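Local coordinates for possible periplasmic protein (Campylobacter jejuni, PDB 3RGC) that is a periplasmic SurA-like chaperone that probably also has peptidyl-prolyl cis-trans isomerase activity, at residues Glu228-Gln231 with Asn232-Asp236; Asn37-Met40 with Glu41-Gln44; Ser43-Gln47 with Leu48-Val52; Gln84-Glu87 with Gln88-Asn92. All coordinates share one frame; numbering follows the deposited sequence.

Contact 1: Glu228-Gln231 with Asn232-Asp236; sequences EQRQ and NFIQD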
# COMPACT_ATOMS: atom_id res chain seq x y z
N GLU B 228 12.57 19.23 -3.83
CA GLU B 228 13.74 19.85 -4.45
C GLU B 228 13.90 21.32 -4.13
O GLU B 228 15.02 21.81 -3.94
CB GLU B 228 13.73 19.67 -5.96
CG GLU B 228 14.82 20.48 -6.62
CD GLU B 228 15.29 19.89 -7.92
OE1 GLU B 228 14.73 18.84 -8.33
OE2 GLU B 228 16.22 20.46 -8.52
N GLN B 229 12.79 22.05 -4.07
CA GLN B 229 12.90 23.46 -3.70
C GLN B 229 13.47 23.59 -2.28
O GLN B 229 14.23 24.52 -2.00
CB GLN B 229 11.55 24.18 -3.81
CG GLN B 229 10.99 24.30 -5.24
CD GLN B 229 9.57 24.88 -5.24
OE1 GLN B 229 9.37 26.05 -4.92
NE2 GLN B 229 8.60 24.04 -5.54
N ARG B 230 13.11 22.66 -1.40
CA ARG B 230 13.59 22.70 -0.01
C ARG B 230 15.08 22.44 0.05
O ARG B 230 15.84 23.20 0.65
CB ARG B 230 12.87 21.68 0.86
CG ARG B 230 13.14 21.86 2.35
CD ARG B 230 12.61 20.69 3.19
NE ARG B 230 12.77 20.88 4.63
CZ ARG B 230 13.79 20.42 5.36
NH1 ARG B 230 14.76 19.72 4.78
NH2 ARG B 230 13.84 20.64 6.67
N GLN B 231 15.49 21.35 -0.59
CA GLN B 231 16.88 20.92 -0.67
C GLN B 231 17.80 21.99 -1.24
O GLN B 231 18.88 22.23 -0.70
CB GLN B 231 16.97 19.65 -1.50
CG GLN B 231 18.35 19.32 -2.02
CD GLN B 231 18.33 18.18 -3.03
OE1 GLN B 231 17.55 17.23 -2.90
NE2 GLN B 231 19.18 18.27 -4.06
N ASN B 232 17.36 22.65 -2.32
CA ASN B 232 18.15 23.70 -2.97
C ASN B 232 18.31 24.93 -2.11
O ASN B 232 19.39 25.53 -2.04
CB ASN B 232 17.52 24.11 -4.30
CG ASN B 232 17.59 23.01 -5.34
OD1 ASN B 232 18.28 22.01 -5.15
ND2 ASN B 232 16.87 23.19 -6.45
N PHE B 233 17.21 25.34 -1.48
CA PHE B 233 17.24 26.51 -0.62
C PHE B 233 18.17 26.29 0.58
O PHE B 233 18.91 27.18 0.99
CB PHE B 233 15.83 26.83 -0.12
CG PHE B 233 15.79 28.00 0.80
CD1 PHE B 233 15.59 29.29 0.30
CD2 PHE B 233 15.95 27.83 2.16
CE1 PHE B 233 15.56 30.38 1.16
CE2 PHE B 233 15.92 28.93 3.03
CZ PHE B 233 15.73 30.19 2.53
N ILE B 234 18.10 25.09 1.14
CA ILE B 234 18.98 24.73 2.24
C ILE B 234 20.44 24.76 1.77
O ILE B 234 21.29 25.40 2.40
CB ILE B 234 18.63 23.34 2.79
CG1 ILE B 234 17.33 23.41 3.60
CG2 ILE B 234 19.76 22.80 3.63
CD1 ILE B 234 16.90 22.06 4.16
N GLN B 235 20.73 24.08 0.67
CA GLN B 235 22.07 24.11 0.07
C GLN B 235 22.52 25.53 -0.21
O GLN B 235 23.60 25.94 0.21
CB GLN B 235 22.10 23.29 -1.22
CG GLN B 235 22.32 21.80 -1.00
CD GLN B 235 23.78 21.46 -0.74
OE1 GLN B 235 24.66 22.31 -0.89
NE2 GLN B 235 24.04 20.21 -0.37
N ASP B 236 21.69 26.29 -0.91
CA ASP B 236 22.01 27.67 -1.23
C ASP B 236 22.30 28.47 0.03
O ASP B 236 23.20 29.32 0.06
CB ASP B 236 20.86 28.30 -2.02
CG ASP B 236 21.06 29.78 -2.27
OD1 ASP B 236 21.80 30.14 -3.21
OD2 ASP B 236 20.47 30.59 -1.52

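Contact 2: Asn37-Met40 with Glu41-Gln44; sequences NEKM and EISQ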
# COMPACT_ATOMS: atom_id res chain seq x y z
N ASN B 37 31.70 21.86 8.24
CA ASN B 37 30.25 21.98 8.19
C ASN B 37 29.58 21.87 9.56
O ASN B 37 28.61 22.57 9.84
CB ASN B 37 29.65 20.97 7.20
CG ASN B 37 28.14 21.06 7.11
OD1 ASN B 37 27.59 21.90 6.40
ND2 ASN B 37 27.46 20.18 7.84
N GLU B 38 30.08 20.99 10.43
CA GLU B 38 29.50 20.89 11.78
C GLU B 38 29.64 22.20 12.52
O GLU B 38 28.75 22.59 13.26
CB GLU B 38 30.16 19.80 12.60
CG GLU B 38 29.61 18.42 12.34
CD GLU B 38 30.19 17.41 13.31
OE1 GLU B 38 30.87 17.84 14.27
OE2 GLU B 38 29.98 16.19 13.10
N LYS B 39 30.75 22.89 12.34
CA LYS B 39 30.92 24.16 13.05
C LYS B 39 29.97 25.22 12.50
O LYS B 39 29.45 26.03 13.26
CB LYS B 39 32.36 24.65 13.00
CG LYS B 39 33.35 23.71 13.64
CD LYS B 39 32.91 23.34 15.04
CE LYS B 39 33.91 22.43 15.72
NZ LYS B 39 33.46 22.05 17.09
N MET B 40 29.74 25.20 11.19
CA MET B 40 28.79 26.12 10.58
C MET B 40 27.40 25.89 11.18
O MET B 40 26.70 26.85 11.49
CB MET B 40 28.74 25.95 9.05
CG MET B 40 29.93 26.53 8.29
SD MET B 40 29.86 26.21 6.50
CE MET B 40 28.33 26.95 6.17
N GLU B 41 27.02 24.63 11.37
CA GLU B 41 25.68 24.32 11.89
C GLU B 41 25.53 24.78 13.33
O GLU B 41 24.54 25.39 13.70
CB GLU B 41 25.42 22.81 11.85
CG GLU B 41 25.26 22.24 10.45
CD GLU B 41 25.27 20.72 10.44
OE1 GLU B 41 25.68 20.12 11.46
OE2 GLU B 41 24.88 20.12 9.42
N ILE B 42 26.52 24.44 14.15
CA ILE B 42 26.52 24.83 15.55
C ILE B 42 26.34 26.33 15.69
O ILE B 42 25.58 26.80 16.52
CB ILE B 42 27.81 24.40 16.24
CG1 ILE B 42 27.83 22.88 16.42
CG2 ILE B 42 27.95 25.08 17.59
CD1 ILE B 42 29.21 22.32 16.73
N SER B 43 27.04 27.08 14.84
CA SER B 43 26.98 28.54 14.89
C SER B 43 25.62 29.08 14.47
O SER B 43 25.11 30.06 15.02
CB SER B 43 28.09 29.14 14.03
OG SER B 43 27.60 30.21 13.24
N GLN B 44 25.02 28.45 13.46
CA GLN B 44 23.67 28.78 13.05
C GLN B 44 22.67 28.39 14.15
O GLN B 44 21.68 29.09 14.37
CB GLN B 44 23.33 28.05 11.75
CG GLN B 44 24.06 28.62 10.55
CD GLN B 44 23.84 30.12 10.39
OE1 GLN B 44 22.71 30.61 10.39
NE2 GLN B 44 24.94 30.86 10.26

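Contact 3: Ser43-Gln47 with Leu48-Val52; sequences SQMKQ and LGIVV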
# COMPACT_ATOMS: atom_id res chain seq x y z
N SER B 43 27.04 27.08 14.84
CA SER B 43 26.98 28.54 14.89
C SER B 43 25.62 29.08 14.47
O SER B 43 25.11 30.06 15.02
CB SER B 43 28.09 29.14 14.03
OG SER B 43 27.60 30.21 13.24
N GLN B 44 25.02 28.45 13.46
CA GLN B 44 23.67 28.78 13.05
C GLN B 44 22.67 28.39 14.15
O GLN B 44 21.68 29.09 14.37
CB GLN B 44 23.33 28.05 11.75
CG GLN B 44 24.06 28.62 10.55
CD GLN B 44 23.84 30.12 10.39
OE1 GLN B 44 22.71 30.61 10.39
NE2 GLN B 44 24.94 30.86 10.26
N MET B 45 22.93 27.28 14.83
CA MET B 45 22.09 26.85 15.94
C MET B 45 22.01 27.94 17.03
O MET B 45 20.94 28.26 17.52
CB MET B 45 22.62 25.52 16.51
CG MET B 45 22.24 24.28 15.65
SD MET B 45 22.75 22.69 16.35
CE MET B 45 22.31 22.91 18.06
N LYS B 46 23.15 28.51 17.38
CA LYS B 46 23.21 29.62 18.32
C LYS B 46 22.38 30.81 17.85
O LYS B 46 21.50 31.30 18.57
CB LYS B 46 24.66 30.09 18.50
CG LYS B 46 25.61 29.01 18.99
CD LYS B 46 27.03 29.55 19.07
CE LYS B 46 28.01 28.45 19.43
NZ LYS B 46 27.59 27.77 20.67
N GLN B 47 22.67 31.29 16.64
CA GLN B 47 22.05 32.49 16.11
C GLN B 47 20.54 32.34 15.93
O GLN B 47 19.80 33.30 16.12
CB GLN B 47 22.69 32.88 14.78
CG GLN B 47 24.19 33.14 14.86
CD GLN B 47 24.77 33.48 13.50
OE1 GLN B 47 24.09 34.03 12.64
NE2 GLN B 47 26.05 33.14 13.29
N LEU B 48 20.09 31.15 15.54
CA LEU B 48 18.66 30.95 15.31
C LEU B 48 17.95 30.46 16.58
O LEU B 48 16.75 30.26 16.57
CB LEU B 48 18.42 29.97 14.16
CG LEU B 48 18.98 30.41 12.80
CD1 LEU B 48 18.92 29.26 11.75
CD2 LEU B 48 18.28 31.67 12.29
N GLY B 49 18.71 30.31 17.66
CA GLY B 49 18.14 29.88 18.92
C GLY B 49 17.56 28.49 18.83
O GLY B 49 16.45 28.24 19.30
N ILE B 50 18.31 27.57 18.23
CA ILE B 50 17.87 26.20 18.13
C ILE B 50 18.23 25.52 19.43
O ILE B 50 19.34 25.70 19.92
CB ILE B 50 18.57 25.45 16.99
CG1 ILE B 50 18.31 26.13 15.65
CG2 ILE B 50 18.12 24.00 16.93
CD1 ILE B 50 16.83 26.31 15.34
N VAL B 51 17.31 24.75 20.00
CA VAL B 51 17.58 23.99 21.22
C VAL B 51 16.62 22.80 21.41
O VAL B 51 15.48 22.84 20.98
CB VAL B 51 17.55 24.91 22.47
CG1 VAL B 51 16.13 25.31 22.78
CG2 VAL B 51 18.16 24.21 23.66
N VAL B 52 17.11 21.76 22.09
CA VAL B 52 16.33 20.58 22.43
C VAL B 52 16.34 20.27 23.95
O VAL B 52 17.40 20.03 24.54
CB VAL B 52 16.89 19.36 21.68
CG1 VAL B 52 16.12 18.12 22.05
CG2 VAL B 52 16.91 19.62 20.17

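Contact 4: Gln84-Glu87 with Gln88-Asn92; sequences QSYE and QFRTN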
# COMPACT_ATOMS: atom_id res chain seq x y z
N GLN B 84 26.34 -1.28 23.60
CA GLN B 84 26.32 0.17 23.47
C GLN B 84 25.44 0.75 24.58
O GLN B 84 24.52 0.08 25.05
CB GLN B 84 25.81 0.60 22.09
N SER B 85 25.73 1.98 24.98
CA SER B 85 25.08 2.56 26.15
C SER B 85 23.90 3.44 25.81
O SER B 85 23.96 4.26 24.89
CB SER B 85 26.07 3.35 27.01
OG SER B 85 26.54 4.50 26.35
N TYR B 86 22.82 3.29 26.58
CA TYR B 86 21.64 4.12 26.41
C TYR B 86 22.03 5.58 26.42
O TYR B 86 21.54 6.38 25.63
CB TYR B 86 20.63 3.87 27.51
CG TYR B 86 19.38 4.71 27.36
CD1 TYR B 86 18.63 4.66 26.19
CD2 TYR B 86 18.96 5.56 28.38
CE1 TYR B 86 17.50 5.42 26.03
CE2 TYR B 86 17.82 6.33 28.23
CZ TYR B 86 17.10 6.26 27.04
OH TYR B 86 15.97 7.02 26.87
N GLU B 87 22.91 5.92 27.35
CA GLU B 87 23.29 7.31 27.56
C GLU B 87 23.96 7.89 26.32
O GLU B 87 23.77 9.07 26.00
CB GLU B 87 24.20 7.42 28.79
CG GLU B 87 23.57 6.85 30.05
CD GLU B 87 24.48 6.94 31.27
OE1 GLU B 87 25.71 6.86 31.10
OE2 GLU B 87 23.95 7.08 32.40
N GLN B 88 24.72 7.06 25.62
CA GLN B 88 25.39 7.49 24.40
C GLN B 88 24.33 7.71 23.35
O GLN B 88 24.29 8.75 22.70
CB GLN B 88 26.39 6.43 23.92
CG GLN B 88 27.34 6.93 22.83
CD GLN B 88 28.08 8.21 23.23
OE1 GLN B 88 28.64 8.30 24.32
NE2 GLN B 88 28.06 9.20 22.34
N PHE B 89 23.47 6.71 23.20
CA PHE B 89 22.34 6.78 22.28
C PHE B 89 21.58 8.10 22.43
O PHE B 89 21.36 8.79 21.44
CB PHE B 89 21.39 5.61 22.52
CG PHE B 89 20.07 5.75 21.81
CD1 PHE B 89 19.94 5.37 20.48
CD2 PHE B 89 18.97 6.26 22.47
CE1 PHE B 89 18.72 5.51 19.82
CE2 PHE B 89 17.75 6.39 21.82
CZ PHE B 89 17.63 6.01 20.50
N ARG B 90 21.19 8.43 23.66
CA ARG B 90 20.46 9.68 23.92
C ARG B 90 21.27 10.86 23.44
O ARG B 90 20.73 11.81 22.88
CB ARG B 90 20.18 9.88 25.41
CG ARG B 90 19.08 9.00 25.99
CD ARG B 90 18.77 9.36 27.45
NE ARG B 90 17.65 10.30 27.60
CZ ARG B 90 17.78 11.56 28.01
NH1 ARG B 90 18.99 12.05 28.31
NH2 ARG B 90 16.71 12.34 28.12
N THR B 91 22.57 10.84 23.69
CA THR B 91 23.41 11.96 23.30
C THR B 91 23.42 12.12 21.79
O THR B 91 23.23 13.22 21.28
CB THR B 91 24.86 11.80 23.82
OG1 THR B 91 24.85 11.79 25.25
CG2 THR B 91 25.74 12.93 23.32
N ASN B 92 23.61 11.01 21.07
CA ASN B 92 23.62 11.08 19.62
C ASN B 92 22.26 11.40 19.03
O ASN B 92 22.16 12.07 18.01
CB ASN B 92 24.17 9.80 19.01
CG ASN B 92 25.61 9.54 19.39
OD1 ASN B 92 26.37 10.48 19.66
ND2 ASN B 92 26.00 8.27 19.43

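Contact 1: Glu228-Gln231 with Asn232-Asp236
Over one face of the R230 guanidinium lies the end of I234, with CD1 3.2 Å from NH1 of R230. The arginine reaches it with an extended chain from CG to NE, and the two side chains cross at a slant. A second contact is between two flat groups, the carboxylate of E228 and the amide of N232. Their planes stand 87° apart. ND2 of N232 gives a weak hydrogen bond to OE2 of E228 (3.5 Å), and the same ND2 lies 3.4 Å from CG of E228. CG of N232 stands beside its own backbone N (chi1 -67°), which turns the amide back over the preceding turn. Both pairs are four residues apart, one helical turn. Regular i to i+4 bonds join the same turns: N232 N to E228 O (3.0 Å), F233 N to Q229 O, I234 N to R230 O and Q235 N to Q231 O. OE1 of Q229 accepts a hydrogen bond from the backbone N of D113. Both segments belong to helix 218-244. R230 and I234 pack on Y103 of helix 86-107, and F233 meets I106 of that helix and the loop residue M109.

Contact 2: Asn37-Met40 with Glu41-Gln44
N37 and E41 take part in a partly buried contact between neighbouring turns of helix 30-48, in the SurA N-terminal region. They are its polar side-chain pair, four residues apart. ND2 of N37 lies 3.0 Å from OE2 of E41, a weak and bent hydrogen bond (133° at the hydrogen), and the position of OE2 is less certain. The amide and carboxylate planes are 74° apart. CG of N37 is anti to the backbone N (chi1 -180°), and its amide meets the E41 carboxylate at a slant. The stronger partner of E41 is K99, whose NZ forms a salt bridge with OE1. The carboxylate thus ties helix 30-48 to helix 86-107 in this SurA-like fold. Four backbone bonds hold the turn: E41 N to N37 O, I42 N to E38 O (3.0 Å), S43 N to K39 O and Q44 N to M40 O. K39 and I42, three residues apart, lie alongside and point the same way, with CD of K39 4.2 Å from CD1 of I42. Both also touch E10 of strand 10-13. M40 packs on F238 and L241 of helix 218-244, and OE1 of Q44 is hydrogen-bonded with the hydroxyl of Y237.

Contact 3: Ser43-Gln47 with Leu48-Val52
M45 and I50 meet through their first carbons where helix 30-48 ends, with CB of M45 4.1 Å from CB of I50. The two side chains cross at about a right angle. CG of M45 is anti to its carbonyl carbon (chi1 -77°), and this sets CG of M45 also 4.1 Å from CB of I50. I50 directs its CB back at the helix. Its CG1 stands beside the backbone N and rests 3.9 Å from CA of M45, so I50 lies against the backbone of M45. L48 packs along the Q44 carbonyl, with its CG 3.4 Å from O of Q44. The backbone forms a Schellman motif, a common C-terminal helix cap. G49 has positive phi (64°) and turns the chain out of the helix. I50 N then reaches back to M45 O, a nearly straight bond of 2.8 Å, with the donor in the carbonyl plane. G49 N bonds to K46 O, but this donor sits above the carbonyl plane. L48 N keeps the regular helical bond to Q44 O. Beyond the cap the chain runs as a loop toward helix 54-67. There I50 touches K101 of helix 86-107, and V51 O accepts a hydrogen bond from NZ of the same lysine. M45 and V52 both pack on E98 of that helix.

Contact 4: Gln84-Glu87 with Gln88-Asn92
OG of S85 accepts a hydrogen bond from the backbone N of Q88 (3.2 Å), the capping bond of helix 86-107. OG stands between the backbone N and carbonyl carbon of its own residue (chi1 67°), which brings it over the first turn, 3.1 Å from CB of Q88. S85 O takes a nearly straight bond from F89 N (176°) and a weak one from Q88 N. Y86 O accepts from R90 N at 2.9 Å. E87 O has two donors, T91 N (3.1 Å) and T91 OG1 (3.0 Å), which reach it from opposite faces of its plane. The R90 chain crosses the Y86 ring. CG of R90 lies over one face, 3.8 Å from the ring centroid, a CH-pi contact, and CD of R90 is 3.3 Å from CE2 of Y86. OH of Y86 sits at the edge of the guanidinium, near its plane. NH2 of R90 forms a salt bridge with D58 of helix 54-67. Y86 also makes a cation-pi contact with K76 of helix 72-81, and F89 meets the rings of F75 and F93. The arrangement is a serine N-cap starting a long helix, here packed against two other helices of the SurA-like N-terminal region.

How the contacts relate
Contacts 2 and 3 follow each other on helix 30-48. They share S43 and Q44, and their centres are 9 Å apart: contact 2 lies in the body of the helix and contact 3 at its C-terminal end. Contact 4 starts helix 86-107, about 22 Å from the centres of both. Contact 1, on helix 218-244, is farthest from contact 4, about 31 Å between centres, and its centre is about 17 Å from that of contact 2 and about 19 Å from that of contact 3. No contact other than the overlapping pair touches another. Helix 86-107 links them all: it begins at contact 4, and its later part packs on contacts 1, 2 and 3.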